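Local structure of uncharacterized protein (Bacteroides uniformis, 4JPQ) at residues S6-P18 / S52-L64. The protein is of unknown function but probably binds carbohydrate through a fold of carbohydrate-binding family 9. Residues are numbered along the deposited sequence; the frame is centred on the assembly and turned at random.
Sequences SLSVKKVMCTASP and SFRIAHTGREILL
The N-terminal strand 6-11 meets the end of strand 52-57 and the hairpin turn joining it to strand 61-64, with His-57 and Lys-11 at the junction. The strands run in the same general direction but splay 48° apart, so backbone pairing is short: His-57 N donates to Lys-10 O at 3.1 Å, and Val-12 N to His-57 O at 2.8 Å, the latter nearly straight at 173°. Lys-11, its CG anti to the backbone N (chi1 -169°), lays that methylene over one face of the imidazole, a CH-pi contact 4.1 Å from CG to the His-57 ring centroid, while Val-9 O lies at the ring edge. The extended chain carries NZ on to a salt bridge with Asp-175. Where the strands diverge, Leu-7 CD1 touches both Ile-55 CG2 (3.8 Å) and the Phe-53 ring. Beyond the strand, segment 12-18 wraps round the turn: Cys-14 SG touches Thr-58 CG2 at 3.6 Å, and Pro-18 CG packs on Leu-63 CD2. Within the turn, Thr-58 OG1 donates to Glu-61 OE1, 2.9 Å away, on the anti side of the carboxylate. Strand 6-11 thus lies between strands 50-57 and 215-219, parallel to both, consistent with the beta fold of the CBD9-like clan.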
ATOM      1  N   SER A   6      -7.771  -9.549  10.434  1.00 74.24           N
ATOM      2  CA  SER A   6      -8.988  -9.131   9.759  1.00 69.99           C
ATOM      3  C   SER A   6      -9.250  -7.626   9.941  1.00 68.55           C
ATOM      4  O   SER A   6      -8.908  -7.036  10.981  1.00 66.48           O
ATOM      5  CB  SER A   6     -10.166  -9.982  10.211  1.00 71.41           C
ATOM      6  OG  SER A   6      -9.914 -11.321   9.832  1.00 77.33           O
ATOM      7  N   LEU A   7      -9.851  -7.032   8.910  1.00 60.59           N
ATOM      8  CA  LEU A   7     -10.212  -5.624   8.870  1.00 61.54           C
ATOM      9  C   LEU A   7     -11.568  -5.365   8.269  1.00 66.18           C
ATOM     10  O   LEU A   7     -11.927  -5.999   7.274  1.00 68.92           O
ATOM     11  CB  LEU A   7      -9.218  -4.824   8.018  1.00 61.55           C
ATOM     12  CG  LEU A   7      -8.264  -3.876   8.719  1.00 62.42           C
ATOM     13  CD1 LEU A   7      -7.432  -3.175   7.656  1.00 55.71           C
ATOM     14  CD2 LEU A   7      -9.017  -2.859   9.585  1.00 71.80           C
ATOM     15  N   SER A   8     -12.268  -4.384   8.847  1.00 77.39           N
ATOM     16  CA  SER A   8     -13.528  -3.872   8.325  1.00 80.96           C
ATOM     17  C   SER A   8     -13.163  -2.591   7.579  1.00 70.85           C
ATOM     18  O   SER A   8     -12.575  -1.672   8.158  1.00 71.76           O
ATOM     19  CB  SER A   8     -14.518  -3.566   9.442  1.00 82.75           C
ATOM     20  OG  SER A   8     -14.848  -4.754  10.124  1.00 98.85           O
ATOM     21  N   VAL A   9     -13.475  -2.565   6.286  1.00 64.92           N
ATOM     22  CA  VAL A   9     -13.245  -1.415   5.437  1.00 61.20           C
ATOM     23  C   VAL A   9     -14.603  -0.715   5.381  1.00 60.90           C
ATOM     24  O   VAL A   9     -15.495  -1.149   4.645  1.00 57.60           O
ATOM     25  CB  VAL A   9     -12.738  -1.837   4.047  1.00 61.50           C
ATOM     26  CG1 VAL A   9     -12.400  -0.613   3.209  1.00 66.68           C
ATOM     27  CG2 VAL A   9     -11.514  -2.730   4.186  1.00 62.25           C
ATOM     28  N   LYS A  10     -14.756   0.345   6.183  1.00 59.62           N
ATOM     29  CA  LYS A  10     -16.013   1.112   6.253  1.00 58.93           C
ATOM     30  C   LYS A  10     -16.275   1.856   4.944  1.00 57.27           C
ATOM     31  O   LYS A  10     -15.325   2.255   4.262  1.00 57.58           O
ATOM     32  CB  LYS A  10     -15.992   2.118   7.420  1.00 62.08           C
ATOM     33  CG  LYS A  10     -16.027   1.523   8.828  1.00 71.54           C
ATOM     34  CD  LYS A  10     -17.429   1.052   9.215  1.00 97.18           C
ATOM     35  CE  LYS A  10     -17.535   0.613  10.669  1.00103.87           C
ATOM     36  NZ  LYS A  10     -16.841  -0.680  10.924  1.00108.48           N
ATOM     37  N   LYS A  11     -17.555   2.006   4.583  1.00 64.06           N
ATOM     38  CA  LYS A  11     -17.942   2.741   3.373  1.00 62.21           C
ATOM     39  C   LYS A  11     -18.099   4.228   3.677  1.00 61.20           C
ATOM     40  O   LYS A  11     -18.661   4.596   4.704  1.00 63.45           O
ATOM     41  CB  LYS A  11     -19.254   2.243   2.743  1.00 62.81           C
ATOM     42  CG  LYS A  11     -19.481   2.847   1.347  1.00 63.21           C
ATOM     43  CD  LYS A  11     -20.706   2.359   0.601  1.00 69.02           C
ATOM     44  CE  LYS A  11     -20.684   2.943  -0.812  1.00 71.40           C
ATOM     45  NZ  LYS A  11     -21.870   2.606  -1.648  1.00 76.05           N
ATOM     46  N   VAL A  12     -17.634   5.049   2.737  1.00 61.06           N
ATOM     47  CA  VAL A  12     -17.748   6.505   2.765  1.00 56.09           C
ATOM     48  C   VAL A  12     -18.521   6.906   1.496  1.00 58.31           C
ATOM     49  O   VAL A  12     -18.254   6.369   0.425  1.00 62.60           O
ATOM     50  CB  VAL A  12     -16.344   7.125   2.839  1.00 55.36           C
ATOM     51  CG1 VAL A  12     -16.402   8.633   2.729  1.00 57.96           C
ATOM     52  CG2 VAL A  12     -15.664   6.702   4.143  1.00 60.11           C
HETATM   53  N   MSE A  13     -19.417   7.883   1.622  1.00 63.61           N
HETATM   54  CA  MSE A  13     -20.337   8.312   0.545  1.00 62.45           C
HETATM   55  C   MSE A  13     -19.831   9.508  -0.224  1.00 68.23           C
HETATM   56  O   MSE A  13     -19.833  10.630   0.294  1.00 81.65           O
HETATM   57  CB  MSE A  13     -21.690   8.686   1.156  1.00 67.11           C
HETATM   58  CG  MSE A  13     -22.248   7.711   2.189  1.00 73.47           C
HETATM   59 SE   MSE A  13     -22.820   6.085   1.264  0.75 72.59          SE
HETATM   60  CE  MSE A  13     -22.651   5.154   2.991  1.00 82.15           C
ATOM     61  N   CYS A  14     -19.417   9.288  -1.475  1.00 69.12           N
ATOM     62  CA  CYS A  14     -18.849  10.330  -2.337  1.00 65.38           C
ATOM     63  C   CYS A  14     -19.522  10.295  -3.683  1.00 70.88           C
ATOM     64  O   CYS A  14     -19.515   9.236  -4.293  1.00 66.70           O
ATOM     65  CB  CYS A  14     -17.382  10.007  -2.592  1.00 63.29           C
ATOM     66  SG  CYS A  14     -16.366   9.755  -1.143  1.00 69.77           S
ATOM     67  N   THR A  15     -20.083  11.414  -4.155  1.00 83.20           N
ATOM     68  CA  THR A  15     -20.686  11.464  -5.512  1.00 78.08           C
ATOM     69  C   THR A  15     -19.640  11.305  -6.628  1.00 83.12           C
ATOM     70  O   THR A  15     -19.938  10.715  -7.668  1.00 84.66           O
ATOM     71  CB  THR A  15     -21.439  12.777  -5.798  1.00 77.89           C
ATOM     72  OG1 THR A  15     -20.566  13.894  -5.605  1.00 78.91           O
ATOM     73  CG2 THR A  15     -22.666  12.907  -4.912  1.00 83.64           C
ATOM     74  N   ALA A  16     -18.436  11.839  -6.394  1.00 80.22           N
ATOM     75  CA  ALA A  16     -17.330  11.820  -7.351  1.00 76.81           C
ATOM     76  C   ALA A  16     -16.072  11.225  -6.724  1.00 76.35           C
ATOM     77  O   ALA A  16     -15.985  11.027  -5.513  1.00 66.66           O
ATOM     78  CB  ALA A  16     -17.040  13.230  -7.872  1.00 77.28           C
ATOM     79  N   SER A  17     -15.100  10.958  -7.586  1.00 82.32           N
ATOM     80  CA  SER A  17     -13.811  10.429  -7.184  1.00 74.32           C
ATOM     81  C   SER A  17     -13.041  11.506  -6.397  1.00 75.63           C
ATOM     82  O   SER A  17     -12.837  12.610  -6.918  1.00 75.56           O
ATOM     83  CB  SER A  17     -12.987  10.058  -8.421  1.00 81.86           C
ATOM     84  OG  SER A  17     -11.683   9.638  -8.069  1.00 81.03           O
ATOM     85  N   PRO A  18     -12.623  11.203  -5.153  1.00 63.26           N
ATOM     86  CA  PRO A  18     -11.835  12.162  -4.380  1.00 60.20           C
ATOM     87  C   PRO A  18     -10.386  12.259  -4.856  1.00 67.28           C
ATOM     88  O   PRO A  18      -9.823  11.275  -5.363  1.00 68.04           O
ATOM     89  CB  PRO A  18     -11.855  11.568  -2.979  1.00 55.11           C
ATOM     90  CG  PRO A  18     -11.941  10.112  -3.220  1.00 54.82           C
ATOM     91  CD  PRO A  18     -12.862   9.972  -4.387  1.00 59.01           C
ATOM     92  N   SER A  52       1.548   3.611  10.737  1.00 48.14           N
ATOM     93  CA  SER A  52       0.140   3.261  10.846  1.00 48.23           C
ATOM     94  C   SER A  52      -0.544   3.545   9.504  1.00 47.82           C
ATOM     95  O   SER A  52      -0.017   4.292   8.664  1.00 48.78           O
ATOM     96  CB  SER A  52      -0.537   4.009  11.997  1.00 51.56           C
ATOM     97  OG  SER A  52      -0.613   5.394  11.746  1.00 66.65           O
ATOM     98  N   PHE A  53      -1.697   2.917   9.302  1.00 43.50           N
ATOM     99  CA  PHE A  53      -2.475   3.103   8.088  1.00 46.87           C
ATOM    100  C   PHE A  53      -3.976   3.005   8.356  1.00 50.58           C
ATOM    101  O   PHE A  53      -4.382   2.634   9.443  1.00 56.68           O
ATOM    102  CB  PHE A  53      -2.069   2.062   7.041  1.00 47.23           C
ATOM    103  CG  PHE A  53      -2.593   0.677   7.322  1.00 45.15           C
ATOM    104  CD1 PHE A  53      -1.994  -0.122   8.281  1.00 46.73           C
ATOM    105  CD2 PHE A  53      -3.694   0.177   6.622  1.00 47.75           C
ATOM    106  CE1 PHE A  53      -2.477  -1.400   8.548  1.00 54.73           C
ATOM    107  CE2 PHE A  53      -4.181  -1.096   6.877  1.00 49.53           C
ATOM    108  CZ  PHE A  53      -3.572  -1.888   7.843  1.00 56.22           C
ATOM    109  N   ARG A  54      -4.780   3.350   7.353  1.00 45.49           N
ATOM    110  CA  ARG A  54      -6.228   3.188   7.433  1.00 45.60           C
ATOM    111  C   ARG A  54      -6.813   3.092   6.045  1.00 47.09           C
ATOM    112  O   ARG A  54      -6.241   3.592   5.081  1.00 45.56           O
ATOM    113  CB  ARG A  54      -6.915   4.280   8.230  1.00 44.73           C
ATOM    114  CG  ARG A  54      -6.698   5.672   7.699  1.00 45.33           C
ATOM    115  CD  ARG A  54      -7.458   6.673   8.529  1.00 43.70           C
ATOM    116  NE  ARG A  54      -7.177   8.031   8.085  1.00 45.13           N
ATOM    117  CZ  ARG A  54      -7.670   9.138   8.648  1.00 56.28           C
ATOM    118  NH1 ARG A  54      -8.534   9.094   9.669  1.00 58.90           N
ATOM    119  NH2 ARG A  54      -7.330  10.326   8.155  1.00 56.71           N
ATOM    120  N   ILE A  55      -7.968   2.448   5.982  1.00 51.26           N
ATOM    121  CA  ILE A  55      -8.588   2.114   4.734  1.00 46.48           C
ATOM    122  C   ILE A  55     -10.116   2.249   4.773  1.00 45.06           C
ATOM    123  O   ILE A  55     -10.753   1.977   5.789  1.00 49.09           O
ATOM    124  CB  ILE A  55      -8.124   0.688   4.317  1.00 50.31           C
ATOM    125  CG1 ILE A  55      -8.578   0.359   2.879  1.00 48.34           C
ATOM    126  CG2 ILE A  55      -8.564  -0.379   5.338  1.00 50.92           C
ATOM    127  CD1 ILE A  55      -8.041  -0.942   2.351  1.00 45.65           C
ATOM    128  N   ALA A  56     -10.676   2.654   3.639  1.00 42.89           N
ATOM    129  CA  ALA A  56     -12.128   2.794   3.453  1.00 47.25           C
ATOM    130  C   ALA A  56     -12.448   2.674   1.971  1.00 43.22           C
ATOM    131  O   ALA A  56     -11.526   2.474   1.173  1.00 43.55           O
ATOM    132  CB  ALA A  56     -12.585   4.128   3.977  1.00 49.69           C
ATOM    133  N   HIS A  57     -13.724   2.775   1.601  1.00 45.90           N
ATOM    134  CA  HIS A  57     -14.098   2.702   0.187  1.00 48.28           C
ATOM    135  C   HIS A  57     -15.309   3.524  -0.177  1.00 47.71           C
ATOM    136  O   HIS A  57     -16.168   3.781   0.658  1.00 52.05           O
ATOM    137  CB  HIS A  57     -14.303   1.242  -0.258  1.00 54.16           C
ATOM    138  CG  HIS A  57     -15.557   0.602   0.262  1.00 64.07           C
ATOM    139  ND1 HIS A  57     -16.640   0.326  -0.546  1.00 68.83           N
ATOM    140  CD2 HIS A  57     -15.894   0.170   1.501  1.00 67.93           C
ATOM    141  CE1 HIS A  57     -17.584  -0.257   0.171  1.00 77.65           C
ATOM    142  NE2 HIS A  57     -17.158  -0.358   1.418  1.00 76.77           N
ATOM    143  N   THR A  58     -15.366   3.899  -1.447  1.00 47.09           N
ATOM    144  CA  THR A  58     -16.476   4.646  -2.009  1.00 49.83           C
ATOM    145  C   THR A  58     -17.485   3.772  -2.753  1.00 50.93           C
ATOM    146  O   THR A  58     -18.522   4.272  -3.173  1.00 53.07           O
ATOM    147  CB  THR A  58     -15.956   5.712  -2.982  1.00 55.95           C
ATOM    148  OG1 THR A  58     -15.335   5.089  -4.111  1.00 55.05           O
ATOM    149  CG2 THR A  58     -14.940   6.615  -2.274  1.00 60.45           C
ATOM    150  N   GLY A  59     -17.178   2.490  -2.937  1.00 53.26           N
ATOM    151  CA  GLY A  59     -18.002   1.577  -3.734  1.00 64.12           C
ATOM    152  C   GLY A  59     -17.283   1.354  -5.067  1.00 68.52           C
ATOM    153  O   GLY A  59     -17.181   0.216  -5.538  1.00 66.56           O
ATOM    154  N   ARG A  60     -16.797   2.446  -5.671  1.00 65.63           N
ATOM    155  CA  ARG A  60     -16.005   2.423  -6.901  1.00 71.87           C
ATOM    156  C   ARG A  60     -14.493   2.475  -6.625  1.00 59.23           C
ATOM    157  O   ARG A  60     -13.721   2.118  -7.506  1.00 59.79           O
ATOM    158  CB  ARG A  60     -16.362   3.617  -7.809  1.00 92.59           C
ATOM    159  CG  ARG A  60     -17.863   3.864  -8.037  1.00118.03           C
ATOM    160  CD  ARG A  60     -18.129   5.061  -8.941  1.00130.28           C
ATOM    161  NE  ARG A  60     -17.429   6.273  -8.479  1.00147.97           N
ATOM    162  CZ  ARG A  60     -17.436   7.449  -9.108  1.00149.87           C
ATOM    163  NH1 ARG A  60     -18.148   7.637 -10.226  1.00163.84           N
ATOM    164  NH2 ARG A  60     -16.739   8.465  -8.595  1.00143.88           N
ATOM    165  N   GLU A  61     -14.060   2.933  -5.440  1.00 58.33           N
ATOM    166  CA  GLU A  61     -12.621   3.141  -5.145  1.00 57.26           C
ATOM    167  C   GLU A  61     -12.206   2.769  -3.729  1.00 51.52           C
ATOM    168  O   GLU A  61     -12.994   2.931  -2.805  1.00 46.02           O
ATOM    169  CB  GLU A  61     -12.297   4.633  -5.319  1.00 54.69           C
ATOM    170  CG  GLU A  61     -12.509   5.191  -6.722  1.00 62.73           C
ATOM    171  CD  GLU A  61     -13.127   6.557  -6.718  1.00 76.13           C
ATOM    172  OE1 GLU A  61     -14.295   6.692  -6.284  1.00 76.89           O
ATOM    173  OE2 GLU A  61     -12.434   7.485  -7.158  1.00 90.86           O
ATOM    174  N   ILE A  62     -10.961   2.309  -3.581  1.00 49.65           N
ATOM    175  CA  ILE A  62     -10.356   2.004  -2.283  1.00 51.36           C
ATOM    176  C   ILE A  62      -9.506   3.218  -1.924  1.00 58.27           C
ATOM    177  O   ILE A  62      -8.716   3.678  -2.755  1.00 54.41           O
ATOM    178  CB  ILE A  62      -9.414   0.784  -2.317  1.00 49.21           C
ATOM    179  CG1 ILE A  62     -10.184  -0.462  -2.740  1.00 53.84           C
ATOM    180  CG2 ILE A  62      -8.775   0.562  -0.942  1.00 49.81           C
ATOM    181  CD1 ILE A  62      -9.314  -1.679  -2.977  1.00 60.15           C
ATOM    182  N   LEU A  63      -9.642   3.673  -0.678  1.00 51.99           N
ATOM    183  CA  LEU A  63      -8.945   4.821  -0.143  1.00 43.91           C
ATOM    184  C   LEU A  63      -7.972   4.357   0.933  1.00 47.43           C
ATOM    185  O   LEU A  63      -8.401   3.788   1.939  1.00 47.76           O
ATOM    186  CB  LEU A  63      -9.960   5.772   0.489  1.00 46.47           C
ATOM    187  CG  LEU A  63     -11.129   6.230  -0.376  1.00 50.82           C
ATOM    188  CD1 LEU A  63     -11.989   7.197   0.416  1.00 52.64           C
ATOM    189  CD2 LEU A  63     -10.658   6.877  -1.668  1.00 55.39           C
ATOM    190  N   LEU A  64      -6.674   4.609   0.726  1.00 47.00           N
ATOM    191  CA  LEU A  64      -5.602   4.267   1.681  1.00 43.45           C
ATOM    192  C   LEU A  64      -4.872   5.506   2.144  1.00 43.72           C
ATOM    193  O   LEU A  64      -4.571   6.367   1.322  1.00 45.33           O
ATOM    194  CB  LEU A  64      -4.531   3.407   1.032  1.00 46.15           C
ATOM    195  CG  LEU A  64      -4.796   1.974   0.690  1.00 52.68           C
ATOM    196  CD1 LEU A  64      -3.588   1.423  -0.046  1.00 65.72           C
ATOM    197  CD2 LEU A  64      -5.064   1.183   1.954  1.00 69.79           C
TER
HETATM  198  O   HOH W   1     -17.284   7.267  -5.901  1.00 52.91           O